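Local coordinates for Lactamase_B domain-containing protein (Bacillus lehensis G1, PDB 7EV5) that probably acts as a zinc-dependent hydrolase of the metallo-beta-lactamase fold with dual activity, resembling both B3 beta-lactamases and glyoxalase II, at residues 124-136 with 159-173. Residues are numbered along the deposited sequence; the frame is centred on the assembly and turned at random.
Sequences SVFHTPGHSPGSV and RTDLRGGDHTLLLAS. With ZN (zinc ion), chain B.
His131, a zinc ligand of the metallo-beta-lactamase fold, sits on the loop after strand 121-127, and the loop and helix start of 159-173 pack against that loop. NE2 of His131 binds the zinc at 2.1 Å; His54, His56 and a water are among its other ligands, and Asp150 belongs to the same site. At the other ring nitrogen, ND1 donates to Arg159 O, 2.8 Å away, meeting one of that oxygen's lone pairs in the carbonyl plane, though the oxygen sits 17° out of the ring plane. CG of His131 lies anti to the backbone N (chi1 169°), which sends the ring away from its own N toward Arg159. There CG of Arg159 meets the ring edge, 3.7 Å from CE1, while the guanidinium turns off to grip Asp161 side-on.

Further back along the loop, Gly130 packs straight onto the helix, its bare backbone letting its CA come within 3.8 Å of Leu170 CA. Gly130 O takes the N-H of Asp166, the helix N-cap residue, in a nearly straight bond of 2.8 Å. Two turns on from Asp166, Ser173 OG donates to Pro129 O, again on an in-plane lone pair, and CD2 of Leu169 lies against the Pro129 ring, 3.7 Å from CG. Three waters bridge the backbones: one links Gly130 N to Gly164 O, and two reach His131 O from Arg163 O and from Arg159 O with Leu162 N.

Arg159 O, which also accepts from one of those waters, is thus a second-shell acceptor: together with the NE2-zinc bond it helps fix the rotation of the imidazole and, with ND1 carrying the proton, leaves the NE2 lone pair to the metal, probably making that nitrogen a somewhat stronger zinc donor.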
loop_
_atom_site.group_PDB
_atom_site.type_symbol
_atom_site.label_atom_id
_atom_site.label_comp_id
_atom_site.label_asym_id
_atom_site.label_seq_id
_atom_site.Cartn_x
_atom_site.Cartn_y
_atom_site.Cartn_z
ATOM N N SER A 124 2.172 -12.974 -3.170
ATOM C CA SER A 124 2.746 -13.378 -1.900
ATOM C C SER A 124 2.595 -12.212 -0.933
ATOM O O SER A 124 2.810 -11.052 -1.297
ATOM C CB SER A 124 4.225 -13.722 -2.063
ATOM O OG SER A 124 4.394 -14.967 -2.712
ATOM N N VAL A 125 2.197 -12.513 0.295
ATOM C CA VAL A 125 1.922 -11.484 1.290
ATOM C C VAL A 125 2.944 -11.584 2.409
ATOM O O VAL A 125 3.130 -12.654 3.004
ATOM C CB VAL A 125 0.496 -11.614 1.844
ATOM C CG1 VAL A 125 0.259 -10.589 2.926
ATOM C CG2 VAL A 125 -0.523 -11.489 0.714
ATOM N N PHE A 126 3.595 -10.470 2.707
ATOM C CA PHE A 126 4.521 -10.391 3.821
ATOM C C PHE A 126 3.993 -9.390 4.832
ATOM O O PHE A 126 3.553 -8.299 4.464
ATOM C CB PHE A 126 5.891 -9.931 3.342
ATOM C CG PHE A 126 6.536 -10.869 2.357
ATOM C CD1 PHE A 126 7.362 -11.890 2.792
ATOM C CD2 PHE A 126 6.308 -10.733 1.004
ATOM C CE1 PHE A 126 7.965 -12.746 1.882
ATOM C CE2 PHE A 126 6.902 -11.590 0.085
ATOM C CZ PHE A 126 7.729 -12.600 0.533
ATOM N N HIS A 127 4.051 -9.754 6.106
ATOM C CA HIS A 127 3.713 -8.821 7.171
ATOM C C HIS A 127 4.986 -8.043 7.492
ATOM O O HIS A 127 5.981 -8.628 7.934
ATOM C CB HIS A 127 3.148 -9.566 8.385
ATOM C CG HIS A 127 2.666 -8.659 9.478
ATOM N ND1 HIS A 127 2.800 -8.970 10.814
ATOM C CD2 HIS A 127 2.069 -7.443 9.436
ATOM C CE1 HIS A 127 2.300 -7.990 11.547
ATOM N NE2 HIS A 127 1.852 -7.049 10.735
ATOM N N THR A 128 4.983 -6.731 7.220
ATOM C CA THR A 128 6.195 -5.910 7.249
ATOM C C THR A 128 5.986 -4.690 8.135
ATOM O O THR A 128 5.999 -3.542 7.656
ATOM C CB THR A 128 6.620 -5.484 5.841
ATOM O OG1 THR A 128 5.514 -4.889 5.153
ATOM C CG2 THR A 128 7.098 -6.681 5.036
ATOM N N PRO A 129 5.814 -4.904 9.445
ATOM C CA PRO A 129 5.589 -3.783 10.375
ATOM C C PRO A 129 6.835 -2.962 10.668
ATOM O O PRO A 129 7.944 -3.286 10.231
ATOM C CB PRO A 129 5.087 -4.490 11.642
ATOM C CG PRO A 129 5.803 -5.829 11.595
ATOM C CD PRO A 129 5.724 -6.206 10.134
ATOM N N GLY A 130 6.655 -1.889 11.436
ATOM C CA GLY A 130 7.735 -0.987 11.783
ATOM C C GLY A 130 7.338 0.452 11.549
ATOM O O GLY A 130 7.505 1.304 12.425
ATOM N N HIS A 131 6.833 0.741 10.345
ATOM C CA HIS A 131 6.185 2.022 10.089
ATOM C C HIS A 131 4.764 2.034 10.658
ATOM O O HIS A 131 4.302 3.060 11.173
ATOM C CB HIS A 131 6.211 2.308 8.582
ATOM C CG HIS A 131 5.351 3.458 8.151
ATOM N ND1 HIS A 131 5.738 4.778 8.261
ATOM C CD2 HIS A 131 4.133 3.474 7.567
ATOM C CE1 HIS A 131 4.790 5.558 7.774
ATOM N NE2 HIS A 131 3.796 4.792 7.349
ATOM N N SER A 132 4.067 0.901 10.601
ATOM C CA SER A 132 2.764 0.764 11.235
ATOM C C SER A 132 2.557 -0.714 11.531
ATOM O O SER A 132 3.161 -1.567 10.862
ATOM C CB SER A 132 1.626 1.324 10.358
ATOM O OG SER A 132 1.355 0.498 9.238
ATOM N N PRO A 133 1.736 -1.057 12.529
ATOM C CA PRO A 133 1.682 -2.453 12.993
ATOM C C PRO A 133 0.987 -3.394 12.031
ATOM O O PRO A 133 1.236 -4.605 12.092
ATOM C CB PRO A 133 0.917 -2.357 14.323
ATOM C CG PRO A 133 0.120 -1.089 14.209
ATOM C CD PRO A 133 0.981 -0.153 13.414
ATOM N N GLY A 134 0.121 -2.884 11.164
ATOM C CA GLY A 134 -0.566 -3.721 10.204
ATOM C C GLY A 134 -0.052 -3.533 8.791
ATOM O O GLY A 134 -0.729 -3.878 7.824
ATOM N N SER A 135 1.160 -3.001 8.659
ATOM C CA SER A 135 1.760 -2.839 7.342
ATOM C C SER A 135 2.019 -4.204 6.718
ATOM O O SER A 135 2.661 -5.074 7.323
ATOM C CB SER A 135 3.094 -2.118 7.477
ATOM O OG SER A 135 2.957 -0.711 7.480
ATOM N N VAL A 136 1.560 -4.355 5.480
ATOM C CA VAL A 136 1.824 -5.553 4.703
ATOM C C VAL A 136 2.357 -5.145 3.343
ATOM O O VAL A 136 2.163 -4.021 2.869
ATOM C CB VAL A 136 0.610 -6.494 4.545
ATOM C CG1 VAL A 136 0.096 -6.958 5.905
ATOM C CG2 VAL A 136 -0.481 -5.822 3.747
ATOM N N ARG A 159 9.171 6.346 8.019
ATOM C CA ARG A 159 9.262 6.963 9.332
ATOM C C ARG A 159 8.717 6.003 10.384
ATOM O O ARG A 159 7.785 5.232 10.136
ATOM C CB ARG A 159 8.512 8.301 9.372
ATOM C CG ARG A 159 7.011 8.203 9.157
ATOM C CD ARG A 159 6.409 9.573 8.848
ATOM N NE ARG A 159 6.471 10.460 10.001
ATOM C CZ ARG A 159 5.938 11.678 10.045
ATOM N NH1 ARG A 159 5.294 12.178 8.991
ATOM N NH2 ARG A 159 6.050 12.392 11.153
ATOM N N THR A 160 9.324 6.031 11.569
ATOM C CA THR A 160 8.971 5.128 12.656
ATOM C C THR A 160 8.510 5.881 13.899
ATOM O O THR A 160 8.495 5.313 14.997
ATOM C CB THR A 160 10.131 4.186 12.972
ATOM O OG1 THR A 160 11.313 4.953 13.237
ATOM C CG2 THR A 160 10.383 3.297 11.796
ATOM N N ASP A 161 8.085 7.136 13.729
ATOM C CA ASP A 161 7.674 8.006 14.819
ATOM C C ASP A 161 6.158 8.120 14.975
ATOM O O ASP A 161 5.694 8.920 15.794
ATOM C CB ASP A 161 8.285 9.400 14.640
ATOM C CG ASP A 161 7.933 10.036 13.297
ATOM O OD1 ASP A 161 7.597 9.306 12.343
ATOM O OD2 ASP A 161 7.999 11.281 13.194
ATOM N N LEU A 162 5.375 7.349 14.217
ATOM C CA LEU A 162 3.922 7.424 14.293
ATOM C C LEU A 162 3.362 6.333 15.220
ATOM O O LEU A 162 4.111 5.642 15.919
ATOM C CB LEU A 162 3.317 7.438 12.885
ATOM C CG LEU A 162 3.885 8.472 11.911
ATOM C CD1 LEU A 162 3.209 8.394 10.531
ATOM C CD2 LEU A 162 3.777 9.876 12.486
ATOM N N ARG A 163 2.038 6.177 15.232
ATOM C CA ARG A 163 1.397 5.232 16.142
ATOM C C ARG A 163 1.911 3.814 15.910
ATOM O O ARG A 163 1.804 3.263 14.808
ATOM C CB ARG A 163 -0.121 5.292 15.957
ATOM C CG ARG A 163 -0.894 4.283 16.798
ATOM C CD ARG A 163 -2.404 4.510 16.689
ATOM N NE ARG A 163 -2.766 5.883 17.044
ATOM C CZ ARG A 163 -3.003 6.291 18.286
ATOM N NH1 ARG A 163 -2.935 5.424 19.289
ATOM N NH2 ARG A 163 -3.312 7.558 18.526
ATOM N N GLY A 164 2.465 3.214 16.962
ATOM C CA GLY A 164 3.000 1.874 16.824
ATOM C C GLY A 164 4.299 1.783 16.057
ATOM O O GLY A 164 4.751 0.672 15.765
ATOM N N GLY A 165 4.920 2.907 15.717
ATOM C CA GLY A 165 6.184 2.856 15.006
ATOM C C GLY A 165 7.290 2.238 15.840
ATOM O O GLY A 165 7.339 2.385 17.060
ATOM N N ASP A 166 8.181 1.518 15.161
ATOM C CA ASP A 166 9.270 0.812 15.837
ATOM C C ASP A 166 10.383 0.634 14.816
ATOM O O ASP A 166 10.278 -0.222 13.930
ATOM C CB ASP A 166 8.780 -0.533 16.353
ATOM C CG ASP A 166 9.861 -1.316 17.089
ATOM O OD1 ASP A 166 11.053 -0.967 16.971
ATOM O OD2 ASP A 166 9.499 -2.279 17.783
ATOM N N HIS A 167 11.454 1.415 14.964
ATOM C CA HIS A 167 12.552 1.369 14.009
ATOM C C HIS A 167 13.250 0.009 14.009
ATOM O O HIS A 167 13.688 -0.465 12.956
ATOM C CB HIS A 167 13.553 2.481 14.325
ATOM C CG HIS A 167 14.435 2.846 13.176
ATOM N ND1 HIS A 167 15.696 2.317 13.004
ATOM C CD2 HIS A 167 14.236 3.691 12.138
ATOM C CE1 HIS A 167 16.234 2.817 11.907
ATOM N NE2 HIS A 167 15.373 3.660 11.367
ATOM N N THR A 168 13.386 -0.623 15.187
ATOM C CA THR A 168 14.019 -1.941 15.232
ATOM C C THR A 168 13.216 -2.970 14.450
ATOM O O THR A 168 13.790 -3.854 13.799
ATOM C CB THR A 168 14.243 -2.402 16.680
ATOM O OG1 THR A 168 12.991 -2.718 17.294
ATOM C CG2 THR A 168 14.952 -1.330 17.492
ATOM N N LEU A 169 11.885 -2.848 14.467
ATOM C CA LEU A 169 11.044 -3.756 13.708
ATOM C C LEU A 169 11.103 -3.436 12.219
ATOM O O LEU A 169 11.137 -4.346 11.384
ATOM C CB LEU A 169 9.616 -3.639 14.238
ATOM C CG LEU A 169 8.574 -4.658 13.823
ATOM C CD1 LEU A 169 9.102 -6.063 14.038
ATOM C CD2 LEU A 169 7.319 -4.432 14.645
ATOM N N LEU A 170 11.129 -2.141 11.869
ATOM C CA LEU A 170 11.206 -1.764 10.463
ATOM C C LEU A 170 12.467 -2.320 9.812
ATOM O O LEU A 170 12.415 -2.866 8.705
ATOM C CB LEU A 170 11.161 -0.245 10.321
ATOM C CG LEU A 170 11.225 0.185 8.857
ATOM C CD1 LEU A 170 9.980 -0.317 8.149
ATOM C CD2 LEU A 170 11.304 1.685 8.763
ATOM N N LEU A 171 13.610 -2.210 10.492
ATOM C CA LEU A 171 14.848 -2.696 9.891
ATOM C C LEU A 171 14.835 -4.209 9.719
ATOM O O LEU A 171 15.367 -4.731 8.731
ATOM C CB LEU A 171 16.055 -2.245 10.708
ATOM C CG LEU A 171 16.456 -0.797 10.438
ATOM C CD1 LEU A 171 17.539 -0.377 11.373
ATOM C CD2 LEU A 171 16.893 -0.612 8.988
ATOM N N ALA A 172 14.235 -4.931 10.663
ATOM C CA ALA A 172 14.084 -6.370 10.491
ATOM C C ALA A 172 13.168 -6.698 9.321
ATOM O O ALA A 172 13.458 -7.608 8.543
ATOM C CB ALA A 172 13.573 -7.005 11.780
ATOM N N SER A 173 12.035 -5.997 9.199
ATOM C CA SER A 173 11.188 -6.207 8.025
ATOM C C SER A 173 11.972 -6.023 6.735
ATOM O O SER A 173 11.855 -6.833 5.807
ATOM C CB SER A 173 9.975 -5.269 8.029
ATOM O OG SER A 173 9.099 -5.595 9.083
HETATM ZN ZN ZN B . 2.085 5.440 6.401
HETATM O O HOH W 1 4.946 -1.107 13.651
HETATM O O HOH W 2 1.995 4.180 12.329
HETATM O O HOH W 3 5.769 5.308 12.079
HETATM O O HOH W 4 1.733 7.092 5.454
#